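Local coordinates for protein esterase (Thermotoga maritima, PDB 3DOH) that probably hydrolyses carboxylic esters as a thermostable esterase that joins an immunoglobulin-like domain to an alpha/beta-hydrolase domain, at residues A[310-315]-A[342-347]; A[292-297]-A[359-364]; A[302-307]-A[335-340]. All coordinates share one frame; numbering follows the deposited sequence.

Interaction 1: residues A[310-315]-A[342-347]; sequences PIWVFH and RYTEYE
W312 and R342 sit side by side on two parallel strands, 311-315 and 342-346, whose axes run 12° apart and approach to 4.6 Å. Backbone bonds alternate in the parallel manner: R342 N donates to I311 O, V313 N to R342 O at 2.8 Å, and T344 N to V313 O, two residues on from I311, in a longer bond of 3.3 Å. Farther on, Y346 N reaches H315 O only weakly.

The face carrying W312, F314 and T344 is built round the indole. With CG anti to its backbone N (chi1 -172°), W312 extends toward strand 342-346, where R342 lies across one side of the ring. R342 CB makes a CH-pi contact 3.7 Å from the centroid of the five-membered ring, and CD continues over the six-membered part, 3.5 Å from W312 CE3. F314 CZ is against the opposite face. At the rim, W312 NE1 donates to T344 OG1 at 2.9 Å, the oxygen lying in the indole plane. T344 CB also meets F314 CE2, and helix 369-376 packs on this side of the sheet through W374, which meets W312 edge-to-face.

On the other face, Y343 CD1 touches V313 CB at 3.6 Å, and V313 in turn packs on helix 325-336. The Y343 hydroxyl donates to E345 OE1 at 2.6 Å, while E345 OE2 forms a salt bridge with R328 of that helix.

The indole is therefore held on both faces and fixed in rotation by one in-plane bond that satisfies its buried N-H. The E345 carboxylate, shared between a phenol and an arginine, would probably stay ionised although it is buried.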
ATOM      1  N   PRO A 310     -26.408  28.275  34.438  1.00 29.21           N
ATOM      2  CA  PRO A 310     -26.282  27.208  33.398  1.00 28.53           C
ATOM      3  C   PRO A 310     -24.820  26.813  33.130  1.00 28.25           C
ATOM      4  O   PRO A 310     -23.972  27.672  32.892  1.00 27.77           O
ATOM      5  CB  PRO A 310     -26.925  27.835  32.141  1.00 28.21           C
ATOM      6  CG  PRO A 310     -27.854  28.953  32.686  1.00 27.89           C
ATOM      7  CD  PRO A 310     -27.139  29.463  33.945  1.00 28.74           C
ATOM      8  N   ILE A 311     -24.530  25.515  33.188  1.00 27.80           N
ATOM      9  CA  ILE A 311     -23.157  25.046  33.121  1.00 26.48           C
ATOM     10  C   ILE A 311     -23.116  23.826  32.227  1.00 27.16           C
ATOM     11  O   ILE A 311     -23.882  22.904  32.417  1.00 27.36           O
ATOM     12  CB  ILE A 311     -22.639  24.650  34.561  1.00 26.65           C
ATOM     13  CG1 ILE A 311     -22.564  25.901  35.455  1.00 25.81           C
ATOM     14  CG2 ILE A 311     -21.292  23.914  34.490  1.00 24.08           C
ATOM     15  CD1 ILE A 311     -22.176  25.662  36.908  1.00 24.55           C
ATOM     16  N   TRP A 312     -22.206  23.787  31.260  1.00 27.21           N
ATOM     17  CA  TRP A 312     -22.068  22.593  30.438  1.00 25.98           C
ATOM     18  C   TRP A 312     -20.624  22.130  30.583  1.00 26.22           C
ATOM     19  O   TRP A 312     -19.693  22.752  30.071  1.00 26.50           O
ATOM     20  CB  TRP A 312     -22.467  22.874  28.995  1.00 24.97           C
ATOM     21  CG  TRP A 312     -22.526  21.671  28.123  1.00 25.07           C
ATOM     22  CD1 TRP A 312     -21.928  20.474  28.345  1.00 25.72           C
ATOM     23  CD2 TRP A 312     -23.177  21.559  26.845  1.00 24.92           C
ATOM     24  NE1 TRP A 312     -22.181  19.610  27.304  1.00 25.89           N
ATOM     25  CE2 TRP A 312     -22.949  20.252  26.373  1.00 25.45           C
ATOM     26  CE3 TRP A 312     -23.939  22.437  26.061  1.00 24.67           C
ATOM     27  CZ2 TRP A 312     -23.457  19.792  25.150  1.00 24.74           C
ATOM     28  CZ3 TRP A 312     -24.447  21.984  24.836  1.00 24.82           C
ATOM     29  CH2 TRP A 312     -24.199  20.678  24.396  1.00 24.78           C
ATOM     30  N   VAL A 313     -20.457  21.050  31.334  1.00 25.91           N
ATOM     31  CA  VAL A 313     -19.163  20.456  31.616  1.00 25.19           C
ATOM     32  C   VAL A 313     -18.728  19.474  30.498  1.00 25.59           C
ATOM     33  O   VAL A 313     -19.552  18.770  29.913  1.00 25.80           O
ATOM     34  CB  VAL A 313     -19.264  19.699  32.942  1.00 25.13           C
ATOM     35  CG1 VAL A 313     -17.901  19.162  33.394  1.00 24.35           C
ATOM     36  CG2 VAL A 313     -19.855  20.588  34.009  1.00 23.54           C
ATOM     37  N   PHE A 314     -17.434  19.437  30.205  1.00 25.38           N
ATOM     38  CA  PHE A 314     -16.860  18.543  29.206  1.00 25.16           C
ATOM     39  C   PHE A 314     -15.594  17.924  29.840  1.00 26.35           C
ATOM     40  O   PHE A 314     -14.853  18.625  30.577  1.00 26.74           O
ATOM     41  CB  PHE A 314     -16.480  19.315  27.917  1.00 24.72           C
ATOM     42  CG  PHE A 314     -17.655  19.842  27.127  1.00 24.01           C
ATOM     43  CD1 PHE A 314     -18.286  21.038  27.484  1.00 23.68           C
ATOM     44  CD2 PHE A 314     -18.145  19.143  26.017  1.00 23.48           C
ATOM     45  CE1 PHE A 314     -19.401  21.524  26.726  1.00 24.14           C
ATOM     46  CE2 PHE A 314     -19.260  19.637  25.263  1.00 23.89           C
ATOM     47  CZ  PHE A 314     -19.878  20.814  25.617  1.00 21.68           C
ATOM     48  N   HIS A 315     -15.339  16.635  29.564  1.00 26.40           N
ATOM     49  CA  HIS A 315     -14.164  15.922  30.067  1.00 26.81           C
ATOM     50  C   HIS A 315     -14.070  14.637  29.241  1.00 27.86           C
ATOM     51  O   HIS A 315     -15.068  14.162  28.721  1.00 28.11           O
ATOM     52  CB  HIS A 315     -14.384  15.555  31.538  1.00 26.59           C
ATOM     53  CG  HIS A 315     -13.134  15.540  32.365  1.00 25.42           C
ATOM     54  ND1 HIS A 315     -12.024  14.789  32.036  1.00 24.70           N
ATOM     55  CD2 HIS A 315     -12.841  16.150  33.537  1.00 21.85           C
ATOM     56  CE1 HIS A 315     -11.094  14.963  32.954  1.00 21.88           C
ATOM     57  NE2 HIS A 315     -11.573  15.769  33.884  1.00 20.74           N
ATOM     58  N   ARG A 342     -25.467  20.619  32.064  1.00 33.96           N
ATOM     59  CA  ARG A 342     -25.228  19.585  31.039  1.00 32.60           C
ATOM     60  C   ARG A 342     -23.812  19.007  31.142  1.00 31.83           C
ATOM     61  O   ARG A 342     -22.887  19.616  31.714  1.00 31.61           O
ATOM     62  CB  ARG A 342     -25.396  20.121  29.629  1.00 32.74           C
ATOM     63  CG  ARG A 342     -26.747  20.691  29.296  1.00 34.57           C
ATOM     64  CD  ARG A 342     -26.734  21.220  27.874  1.00 35.09           C
ATOM     65  NE  ARG A 342     -28.084  21.603  27.525  1.00 39.15           N
ATOM     66  CZ  ARG A 342     -28.565  21.699  26.281  1.00 39.69           C
ATOM     67  NH1 ARG A 342     -27.794  21.442  25.215  1.00 34.99           N
ATOM     68  NH2 ARG A 342     -29.845  22.059  26.117  1.00 37.94           N
ATOM     69  N   TYR A 343     -23.659  17.823  30.556  1.00 30.77           N
ATOM     70  CA  TYR A 343     -22.457  17.037  30.668  1.00 29.16           C
ATOM     71  C   TYR A 343     -22.356  16.075  29.518  1.00 29.83           C
ATOM     72  O   TYR A 343     -23.187  15.163  29.370  1.00 30.24           O
ATOM     73  CB  TYR A 343     -22.424  16.246  31.981  1.00 28.07           C
ATOM     74  CG  TYR A 343     -21.120  15.553  32.229  1.00 25.49           C
ATOM     75  CD1 TYR A 343     -19.898  16.245  32.148  1.00 22.86           C
ATOM     76  CD2 TYR A 343     -21.098  14.219  32.563  1.00 21.53           C
ATOM     77  CE1 TYR A 343     -18.689  15.586  32.365  1.00 23.09           C
ATOM     78  CE2 TYR A 343     -19.916  13.553  32.805  1.00 20.71           C
ATOM     79  CZ  TYR A 343     -18.711  14.212  32.713  1.00 24.72           C
ATOM     80  OH  TYR A 343     -17.526  13.485  32.958  1.00 26.45           O
ATOM     81  N   THR A 344     -21.323  16.316  28.714  1.00 29.48           N
ATOM     82  CA  THR A 344     -20.867  15.465  27.660  1.00 28.99           C
ATOM     83  C   THR A 344     -19.525  14.918  28.145  1.00 28.82           C
ATOM     84  O   THR A 344     -18.607  15.698  28.384  1.00 28.60           O
ATOM     85  CB  THR A 344     -20.628  16.330  26.424  1.00 29.16           C
ATOM     86  OG1 THR A 344     -21.835  17.019  26.110  1.00 29.07           O
ATOM     87  CG2 THR A 344     -20.203  15.491  25.234  1.00 28.58           C
ATOM     88  N   GLU A 345     -19.416  13.596  28.307  1.00 28.59           N
ATOM     89  CA  GLU A 345     -18.152  12.951  28.654  1.00 28.00           C
ATOM     90  C   GLU A 345     -17.721  12.049  27.529  1.00 28.92           C
ATOM     91  O   GLU A 345     -18.310  10.974  27.323  1.00 29.44           O
ATOM     92  CB  GLU A 345     -18.278  12.128  29.911  1.00 27.16           C
ATOM     93  CG  GLU A 345     -16.984  11.472  30.365  1.00 26.49           C
ATOM     94  CD  GLU A 345     -17.190  10.509  31.545  1.00 29.24           C
ATOM     95  OE1 GLU A 345     -17.734  10.922  32.596  1.00 29.69           O
ATOM     96  OE2 GLU A 345     -16.823   9.319  31.421  1.00 31.17           O
ATOM     97  N   TYR A 346     -16.695  12.492  26.814  1.00 29.15           N
ATOM     98  CA  TYR A 346     -16.087  11.737  25.733  1.00 30.85           C
ATOM     99  C   TYR A 346     -15.607  10.330  26.151  1.00 32.27           C
ATOM    100  O   TYR A 346     -14.714  10.198  26.999  1.00 32.00           O
ATOM    101  CB  TYR A 346     -14.922  12.546  25.113  1.00 30.15           C
ATOM    102  CG  TYR A 346     -15.331  13.905  24.583  1.00 27.93           C
ATOM    103  CD1 TYR A 346     -16.123  14.005  23.438  1.00 26.28           C
ATOM    104  CD2 TYR A 346     -14.933  15.084  25.223  1.00 25.75           C
ATOM    105  CE1 TYR A 346     -16.532  15.238  22.930  1.00 25.64           C
ATOM    106  CE2 TYR A 346     -15.322  16.343  24.726  1.00 26.36           C
ATOM    107  CZ  TYR A 346     -16.128  16.400  23.568  1.00 28.29           C
ATOM    108  OH  TYR A 346     -16.547  17.596  23.048  1.00 28.20           O
ATOM    109  N   GLU A 347     -16.218   9.305  25.542  1.00 34.51           N
ATOM    110  CA  GLU A 347     -15.857   7.893  25.747  1.00 37.40           C
ATOM    111  C   GLU A 347     -14.362   7.592  25.552  1.00 36.68           C
ATOM    112  O   GLU A 347     -13.718   8.141  24.641  1.00 35.38           O
ATOM    113  CB  GLU A 347     -16.582   7.006  24.743  1.00 37.01           C
ATOM    114  CG  GLU A 347     -18.031   6.765  24.964  1.00 40.40           C
ATOM    115  CD  GLU A 347     -18.590   5.823  23.861  1.00 42.15           C
ATOM    116  OE1 GLU A 347     -18.800   6.322  22.718  1.00 45.58           O
ATOM    117  OE2 GLU A 347     -18.797   4.588  24.133  1.00 46.98           O
TER

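Interaction 2: residues A[292-297]-A[359-364]; sequences IPICGG and HGSWIP. With SO4 (sulfate ion), chain C.
C295 and W362 meet because each first torsion puts the outer atom between backbone N and carbonyl carbon, at 50° for both residues: the sulfur is turned toward segment 359-364, and the indole edge is brought beside it. C295 SG lies in the indole plane at the edge of the six-membered ring, 3.7 Å from W362 CE3, a sulfur-aromatic contact made from the side and not over a face. The same sulfur comes obliquely to the imidazole, C295 SG being 4.0 Å from H359 CE1.

I294 supplies the apolar part. I294 CG2 packs on the backbone and CB of W362, 3.7 Å from W362 CA and 3.8 Å from W362 CB, the two side chains crossing at about a right angle. S361 OG touches the same methyl. No hydrogen bond joins the two segments; the contact rests on van der Waals and sulfur-aromatic packing.

H359 has W362 CZ3 over one face of its ring, 3.8 Å above the plane, and polar partners at both nitrogens. ND1 is hydrogen-bonded to D319 OD2. H359 NE2 donates to sulfate O4 at 2.6 Å, with O4 near the ring plane, and is also hydrogen-bonded to S271 OG, so two oxygens gather at this one nitrogen. The sulfate, probably from the crystallisation liquor, is bonded as well to S271 OG and A183 N.

Strand 290-294 and the loop after it thus pack against the turn that carries the histidine. The arrangement of S271, H359 and D319 is consistent with the Ser-His-Asp triad of alpha/beta hydrolases, with S271 on a probable nucleophile elbow.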
ATOM      1  N   ILE A 292     -18.583  27.170  30.705  1.00 23.22           N
ATOM      2  CA  ILE A 292     -18.175  25.878  30.124  1.00 22.61           C
ATOM      3  C   ILE A 292     -16.772  25.531  30.657  1.00 23.67           C
ATOM      4  O   ILE A 292     -15.750  25.952  30.082  1.00 24.67           O
ATOM      5  CB  ILE A 292     -18.206  25.887  28.567  1.00 22.11           C
ATOM      6  CG1 ILE A 292     -19.584  26.316  28.065  1.00 22.29           C
ATOM      7  CG2 ILE A 292     -17.723  24.551  27.967  1.00 18.49           C
ATOM      8  CD1 ILE A 292     -19.614  26.714  26.555  1.00 22.01           C
ATOM      9  N   PRO A 293     -16.708  24.807  31.779  1.00 23.61           N
ATOM     10  CA  PRO A 293     -15.478  24.246  32.321  1.00 24.43           C
ATOM     11  C   PRO A 293     -15.044  22.896  31.735  1.00 25.98           C
ATOM     12  O   PRO A 293     -15.695  21.865  31.977  1.00 25.88           O
ATOM     13  CB  PRO A 293     -15.816  24.069  33.785  1.00 24.59           C
ATOM     14  CG  PRO A 293     -17.271  23.845  33.811  1.00 23.66           C
ATOM     15  CD  PRO A 293     -17.855  24.581  32.663  1.00 23.94           C
ATOM     16  N   ILE A 294     -13.911  22.913  31.032  1.00 27.19           N
ATOM     17  CA  ILE A 294     -13.397  21.773  30.297  1.00 28.72           C
ATOM     18  C   ILE A 294     -12.238  21.171  31.059  1.00 29.44           C
ATOM     19  O   ILE A 294     -11.273  21.884  31.363  1.00 30.73           O
ATOM     20  CB  ILE A 294     -12.928  22.198  28.881  1.00 28.46           C
ATOM     21  CG1 ILE A 294     -14.094  22.762  28.112  1.00 27.78           C
ATOM     22  CG2 ILE A 294     -12.374  21.010  28.099  1.00 29.11           C
ATOM     23  CD1 ILE A 294     -13.675  23.729  27.093  1.00 30.49           C
ATOM     24  N   CYS A 295     -12.327  19.876  31.349  1.00 29.95           N
ATOM     25  CA  CYS A 295     -11.335  19.196  32.168  1.00 30.49           C
ATOM     26  C   CYS A 295     -10.819  20.118  33.262  1.00 31.74           C
ATOM     27  O   CYS A 295      -9.731  20.684  33.146  1.00 31.26           O
ATOM     28  CB  CYS A 295     -10.172  18.703  31.304  1.00 30.46           C
ATOM     29  SG  CYS A 295      -9.482  19.954  30.195  1.00 30.92           S
ATOM     30  N   GLY A 296     -11.601  20.270  34.325  1.00 32.19           N
ATOM     31  CA  GLY A 296     -11.108  20.927  35.520  1.00 33.24           C
ATOM     32  C   GLY A 296     -11.609  20.271  36.792  1.00 33.80           C
ATOM     33  O   GLY A 296     -12.085  19.136  36.770  1.00 33.66           O
ATOM     34  N   GLY A 297     -11.500  20.989  37.905  1.00 33.98           N
ATOM     35  CA  GLY A 297     -11.844  20.439  39.204  1.00 34.58           C
ATOM     36  C   GLY A 297     -12.269  21.508  40.191  1.00 35.14           C
ATOM     37  O   GLY A 297     -12.277  22.696  39.870  1.00 35.42           O
ATOM     38  N   HIS A 359      -6.235  14.212  26.902  1.00 27.71           N
ATOM     39  CA  HIS A 359      -6.354  15.362  27.784  1.00 28.26           C
ATOM     40  C   HIS A 359      -6.961  16.587  27.050  1.00 28.05           C
ATOM     41  O   HIS A 359      -7.733  17.358  27.657  1.00 28.32           O
ATOM     42  CB  HIS A 359      -5.022  15.694  28.472  1.00 28.53           C
ATOM     43  CG  HIS A 359      -5.092  16.890  29.361  1.00 28.68           C
ATOM     44  ND1 HIS A 359      -6.115  17.082  30.261  1.00 30.13           N
ATOM     45  CD2 HIS A 359      -4.277  17.963  29.486  1.00 29.48           C
ATOM     46  CE1 HIS A 359      -5.933  18.229  30.901  1.00 28.90           C
ATOM     47  NE2 HIS A 359      -4.821  18.777  30.453  1.00 28.92           N
ATOM     48  N   GLY A 360      -6.662  16.730  25.757  1.00 26.98           N
ATOM     49  CA  GLY A 360      -7.168  17.838  24.958  1.00 26.37           C
ATOM     50  C   GLY A 360      -8.655  17.884  24.649  1.00 26.59           C
ATOM     51  O   GLY A 360      -9.052  18.259  23.551  1.00 27.14           O
ATOM     52  N   SER A 361      -9.506  17.556  25.608  1.00 26.57           N
ATOM     53  CA  SER A 361     -10.929  17.481  25.317  1.00 26.97           C
ATOM     54  C   SER A 361     -11.510  18.829  24.929  1.00 27.80           C
ATOM     55  O   SER A 361     -12.688  18.921  24.559  1.00 28.11           O
ATOM     56  CB  SER A 361     -11.715  16.844  26.465  1.00 26.40           C
ATOM     57  OG  SER A 361     -11.329  17.374  27.716  1.00 27.60           O
ATOM     58  N   TRP A 362     -10.701  19.884  25.018  1.00 28.45           N
ATOM     59  CA  TRP A 362     -11.182  21.212  24.635  1.00 28.47           C
ATOM     60  C   TRP A 362     -11.337  21.293  23.106  1.00 29.05           C
ATOM     61  O   TRP A 362     -12.134  22.093  22.576  1.00 29.38           O
ATOM     62  CB  TRP A 362     -10.246  22.281  25.157  1.00 27.91           C
ATOM     63  CG  TRP A 362      -8.775  22.052  24.841  1.00 27.62           C
ATOM     64  CD1 TRP A 362      -8.112  22.405  23.681  1.00 27.86           C
ATOM     65  CD2 TRP A 362      -7.785  21.445  25.697  1.00 25.64           C
ATOM     66  NE1 TRP A 362      -6.774  22.040  23.769  1.00 26.30           N
ATOM     67  CE2 TRP A 362      -6.548  21.459  24.992  1.00 25.40           C
ATOM     68  CE3 TRP A 362      -7.819  20.905  26.983  1.00 25.75           C
ATOM     69  CZ2 TRP A 362      -5.356  20.944  25.541  1.00 25.05           C
ATOM     70  CZ3 TRP A 362      -6.617  20.383  27.534  1.00 27.13           C
ATOM     71  CH2 TRP A 362      -5.405  20.426  26.812  1.00 26.82           C
ATOM     72  N   ILE A 363     -10.593  20.432  22.413  1.00 29.31           N
ATOM     73  CA  ILE A 363     -10.615  20.357  20.949  1.00 29.56           C
ATOM     74  C   ILE A 363     -11.983  19.990  20.333  1.00 29.68           C
ATOM     75  O   ILE A 363     -12.515  20.752  19.549  1.00 31.22           O
ATOM     76  CB  ILE A 363      -9.528  19.404  20.452  1.00 29.56           C
ATOM     77  CG1 ILE A 363      -8.145  20.006  20.764  1.00 28.40           C
ATOM     78  CG2 ILE A 363      -9.735  19.100  18.975  1.00 28.82           C
ATOM     79  CD1 ILE A 363      -7.010  18.987  20.892  1.00 25.99           C
ATOM     80  N   PRO A 364     -12.579  18.846  20.682  1.00 29.12           N
ATOM     81  CA  PRO A 364     -13.916  18.707  20.105  1.00 29.00           C
ATOM     82  C   PRO A 364     -14.906  19.695  20.673  1.00 29.74           C
ATOM     83  O   PRO A 364     -15.912  20.015  20.020  1.00 30.95           O
ATOM     84  CB  PRO A 364     -14.353  17.304  20.522  1.00 28.61           C
ATOM     85  CG  PRO A 364     -13.361  16.832  21.472  1.00 28.35           C
ATOM     86  CD  PRO A 364     -12.174  17.687  21.481  1.00 28.38           C
TER
HETATM   87  S   SO4 C 400      -2.766  22.238  30.478  1.00 37.72           S
HETATM   88  O1  SO4 C 400      -1.355  21.911  30.692  1.00 39.56           O
HETATM   89  O2  SO4 C 400      -2.834  23.045  29.225  1.00 38.99           O
HETATM   90  O3  SO4 C 400      -3.280  22.928  31.685  1.00 37.93           O
HETATM   91  O4  SO4 C 400      -3.535  21.021  30.323  1.00 37.21           O

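Interaction 3: residues A[302-307]-A[335-340]; sequences KVERIK and AEIGGK
I337, just past the end of helix 325-336, faces the turn 302-307 and makes most of the side-chain contact with it. Its two branches meet different residues. I337 CG1 lies 3.8 Å from E304 OE1, with CD1 close to the same oxygen; I337 CG2 lies 3.8 Å from K307 CD. Both E304 and K307 cross the isoleucine at about a right angle. The glutamate arrives there by a bend at its second torsion (chi2 70°), which folds the carboxylate over toward I337, whereas K307 bends later, at chi3 and chi4, and so offers the middle of its chain and not its ammonium group. The backbone of I337 takes part too, I337 O being 3.3 Å from K307 CD.

At G338 the chain leaves the helix with positive phi (105°) and two bonds back into the last turn, a Schellman motif, which ends the helical arm of the beta-alpha-beta unit formed by strand 311-316, helix 325-336 and strand 341-346. Such a positive phi is one that glycine adopts readily. One of the returning bonds, G338 N to A335 O, is weak at 3.3 Å.

G339, again with positive phi, brings the backbones together: G339 CA is 5.8 Å from K307 CA. The carbonyl oxygens of K307 and G339 also lie near each other; both are acceptors, and no hydrogen bond links them.

K340 then passes alongside the end of the turn, just before strand 341-346 begins. K340 CD is 4.0 Å from K307 O, and the chain carries its ammonium on to D308, where K340 NZ donates to the backbone O.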
ATOM      1  N   LYS A 302     -19.307  23.826  47.406  1.00 44.75           N
ATOM      2  CA  LYS A 302     -19.776  25.152  47.005  1.00 44.50           C
ATOM      3  C   LYS A 302     -20.791  25.211  45.866  1.00 44.57           C
ATOM      4  O   LYS A 302     -21.184  26.311  45.447  1.00 44.76           O
ATOM      5  CB  LYS A 302     -18.583  26.047  46.727  1.00 44.50           C
ATOM      6  CG  LYS A 302     -17.803  26.317  47.986  1.00 44.81           C
ATOM      7  CD  LYS A 302     -16.552  27.105  47.724  1.00 44.99           C
ATOM      8  CE  LYS A 302     -16.102  27.708  49.029  1.00 47.30           C
ATOM      9  NZ  LYS A 302     -14.893  28.566  48.867  1.00 49.05           N
ATOM     10  N   VAL A 303     -21.253  24.057  45.394  1.00 44.25           N
ATOM     11  CA  VAL A 303     -22.115  24.044  44.210  1.00 44.81           C
ATOM     12  C   VAL A 303     -23.490  24.667  44.454  1.00 44.40           C
ATOM     13  O   VAL A 303     -24.239  24.958  43.536  1.00 44.42           O
ATOM     14  CB  VAL A 303     -22.287  22.638  43.603  1.00 45.11           C
ATOM     15  CG1 VAL A 303     -20.997  21.821  43.715  1.00 45.18           C
ATOM     16  CG2 VAL A 303     -23.409  21.926  44.268  1.00 46.46           C
ATOM     17  N   GLU A 304     -23.811  24.880  45.712  1.00 44.36           N
ATOM     18  CA  GLU A 304     -25.090  25.454  46.060  1.00 44.03           C
ATOM     19  C   GLU A 304     -25.182  26.909  45.588  1.00 43.28           C
ATOM     20  O   GLU A 304     -26.245  27.361  45.199  1.00 43.91           O
ATOM     21  CB  GLU A 304     -25.317  25.318  47.579  1.00 44.22           C
ATOM     22  CG  GLU A 304     -26.766  25.560  48.023  1.00 45.51           C
ATOM     23  CD  GLU A 304     -27.742  24.452  47.597  1.00 45.02           C
ATOM     24  OE1 GLU A 304     -27.492  23.283  47.944  1.00 46.72           O
ATOM     25  OE2 GLU A 304     -28.758  24.758  46.931  1.00 43.44           O
ATOM     26  N   ARG A 305     -24.067  27.630  45.608  1.00 42.29           N
ATOM     27  CA  ARG A 305     -24.039  29.020  45.152  1.00 41.55           C
ATOM     28  C   ARG A 305     -24.238  29.121  43.646  1.00 40.90           C
ATOM     29  O   ARG A 305     -24.620  30.179  43.144  1.00 40.43           O
ATOM     30  CB  ARG A 305     -22.690  29.648  45.455  1.00 41.58           C
ATOM     31  CG  ARG A 305     -21.963  28.990  46.573  1.00 42.26           C
ATOM     32  CD  ARG A 305     -20.631  29.623  46.751  1.00 43.72           C
ATOM     33  NE  ARG A 305     -20.227  29.593  48.147  1.00 44.71           N
ATOM     34  CZ  ARG A 305     -19.166  30.229  48.622  1.00 45.63           C
ATOM     35  NH1 ARG A 305     -18.386  30.937  47.818  1.00 44.44           N
ATOM     36  NH2 ARG A 305     -18.879  30.146  49.904  1.00 48.07           N
ATOM     37  N   ILE A 306     -23.929  28.036  42.932  1.00 39.94           N
ATOM     38  CA  ILE A 306     -23.949  28.050  41.469  1.00 39.21           C
ATOM     39  C   ILE A 306     -25.188  27.324  40.959  1.00 39.10           C
ATOM     40  O   ILE A 306     -25.375  27.162  39.748  1.00 38.30           O
ATOM     41  CB  ILE A 306     -22.622  27.510  40.798  1.00 38.92           C
ATOM     42  CG1 ILE A 306     -22.235  26.138  41.318  1.00 38.66           C
ATOM     43  CG2 ILE A 306     -21.460  28.449  41.018  1.00 38.13           C
ATOM     44  CD1 ILE A 306     -21.368  25.335  40.347  1.00 38.93           C
ATOM     45  N   LYS A 307     -26.042  26.925  41.903  1.00 38.96           N
ATOM     46  CA  LYS A 307     -27.260  26.202  41.591  1.00 39.65           C
ATOM     47  C   LYS A 307     -27.998  26.776  40.348  1.00 39.11           C
ATOM     48  O   LYS A 307     -28.540  26.032  39.548  1.00 39.31           O
ATOM     49  CB  LYS A 307     -28.166  26.146  42.835  1.00 39.67           C
ATOM     50  CG  LYS A 307     -29.615  25.636  42.565  1.00 41.32           C
ATOM     51  CD  LYS A 307     -30.301  25.032  43.789  1.00 42.06           C
ATOM     52  CE  LYS A 307     -30.565  26.052  44.908  1.00 48.76           C
ATOM     53  NZ  LYS A 307     -31.431  27.228  44.529  1.00 52.03           N
ATOM     54  N   ALA A 335     -26.538  18.263  39.575  1.00 34.96           N
ATOM     55  CA  ALA A 335     -27.750  17.598  39.154  1.00 35.34           C
ATOM     56  C   ALA A 335     -28.737  17.329  40.304  1.00 36.08           C
ATOM     57  O   ALA A 335     -29.932  17.584  40.158  1.00 35.27           O
ATOM     58  CB  ALA A 335     -27.396  16.313  38.432  1.00 34.86           C
ATOM     59  N   GLU A 336     -28.248  16.833  41.446  1.00 37.06           N
ATOM     60  CA  GLU A 336     -29.174  16.350  42.471  1.00 37.94           C
ATOM     61  C   GLU A 336     -29.725  17.469  43.335  1.00 37.98           C
ATOM     62  O   GLU A 336     -30.599  17.264  44.170  1.00 38.65           O
ATOM     63  CB  GLU A 336     -28.556  15.238  43.307  1.00 38.05           C
ATOM     64  CG  GLU A 336     -27.417  15.614  44.176  1.00 40.56           C
ATOM     65  CD  GLU A 336     -26.498  14.432  44.409  1.00 44.08           C
ATOM     66  OE1 GLU A 336     -26.978  13.292  44.267  1.00 48.04           O
ATOM     67  OE2 GLU A 336     -25.301  14.619  44.727  1.00 45.70           O
ATOM     68  N   ILE A 337     -29.243  18.666  43.087  1.00 38.06           N
ATOM     69  CA  ILE A 337     -29.584  19.816  43.869  1.00 38.10           C
ATOM     70  C   ILE A 337     -30.510  20.731  43.062  1.00 38.94           C
ATOM     71  O   ILE A 337     -30.972  21.770  43.567  1.00 39.40           O
ATOM     72  CB  ILE A 337     -28.253  20.465  44.347  1.00 38.25           C
ATOM     73  CG1 ILE A 337     -27.961  20.145  45.829  1.00 38.05           C
ATOM     74  CG2 ILE A 337     -28.064  21.948  43.894  1.00 38.06           C
ATOM     75  CD1 ILE A 337     -29.163  19.800  46.758  1.00 41.04           C
ATOM     76  N   GLY A 338     -30.749  20.369  41.805  1.00 38.98           N
ATOM     77  CA  GLY A 338     -31.669  21.108  40.958  1.00 39.25           C
ATOM     78  C   GLY A 338     -30.993  21.968  39.905  1.00 39.93           C
ATOM     79  O   GLY A 338     -31.654  22.735  39.205  1.00 40.14           O
ATOM     80  N   GLY A 339     -29.673  21.845  39.790  1.00 40.54           N
ATOM     81  CA  GLY A 339     -29.032  21.621  38.499  1.00 41.02           C
ATOM     82  C   GLY A 339     -28.812  22.844  37.615  1.00 41.70           C
ATOM     83  O   GLY A 339     -28.021  23.731  37.935  1.00 43.01           O
ATOM     84  N   LYS A 340     -29.530  22.875  36.495  1.00 41.69           N
ATOM     85  CA  LYS A 340     -29.169  23.634  35.269  1.00 41.74           C
ATOM     86  C   LYS A 340     -27.709  23.294  34.849  1.00 40.12           C
ATOM     87  O   LYS A 340     -26.861  24.194  34.708  1.00 40.20           O
ATOM     88  CB  LYS A 340     -29.384  25.145  35.444  1.00 41.81           C
ATOM     89  CG  LYS A 340     -30.726  25.518  36.121  1.00 44.27           C
ATOM     90  CD  LYS A 340     -30.844  27.031  36.394  1.00 44.41           C
ATOM     91  CE  LYS A 340     -31.345  27.862  35.165  1.00 48.23           C
ATOM     92  NZ  LYS A 340     -31.322  29.360  35.428  1.00 46.79           N
TER

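Interaction 1 lies between the other two. Its strand 311-316 is flanked in the sheet by strand 290-294 of interaction 2, where F314 O and C295 N are 2.9 Å apart, probably hydrogen-bonded, and by strand 341-346. Y346 OH, hydrogen-bonded to T365 OG1, also packs on P364 CB at 3.4 Å. At the other end, I311 N and K340 O are 3.1 Å apart, a probable hydrogen bond, and I311 CD1 meets I306 CD1, tying interaction 3 to the sheet. Centres of interactions 1 and 2 are about 9 Å apart, of 1 and 3 about 15 Å, of 2 and 3 about 20 Å, the last pair's nearest atoms about 8 Å apart. Interaction 2 holds the sulfate and the probable triad histidine; interaction 3 is on the surface.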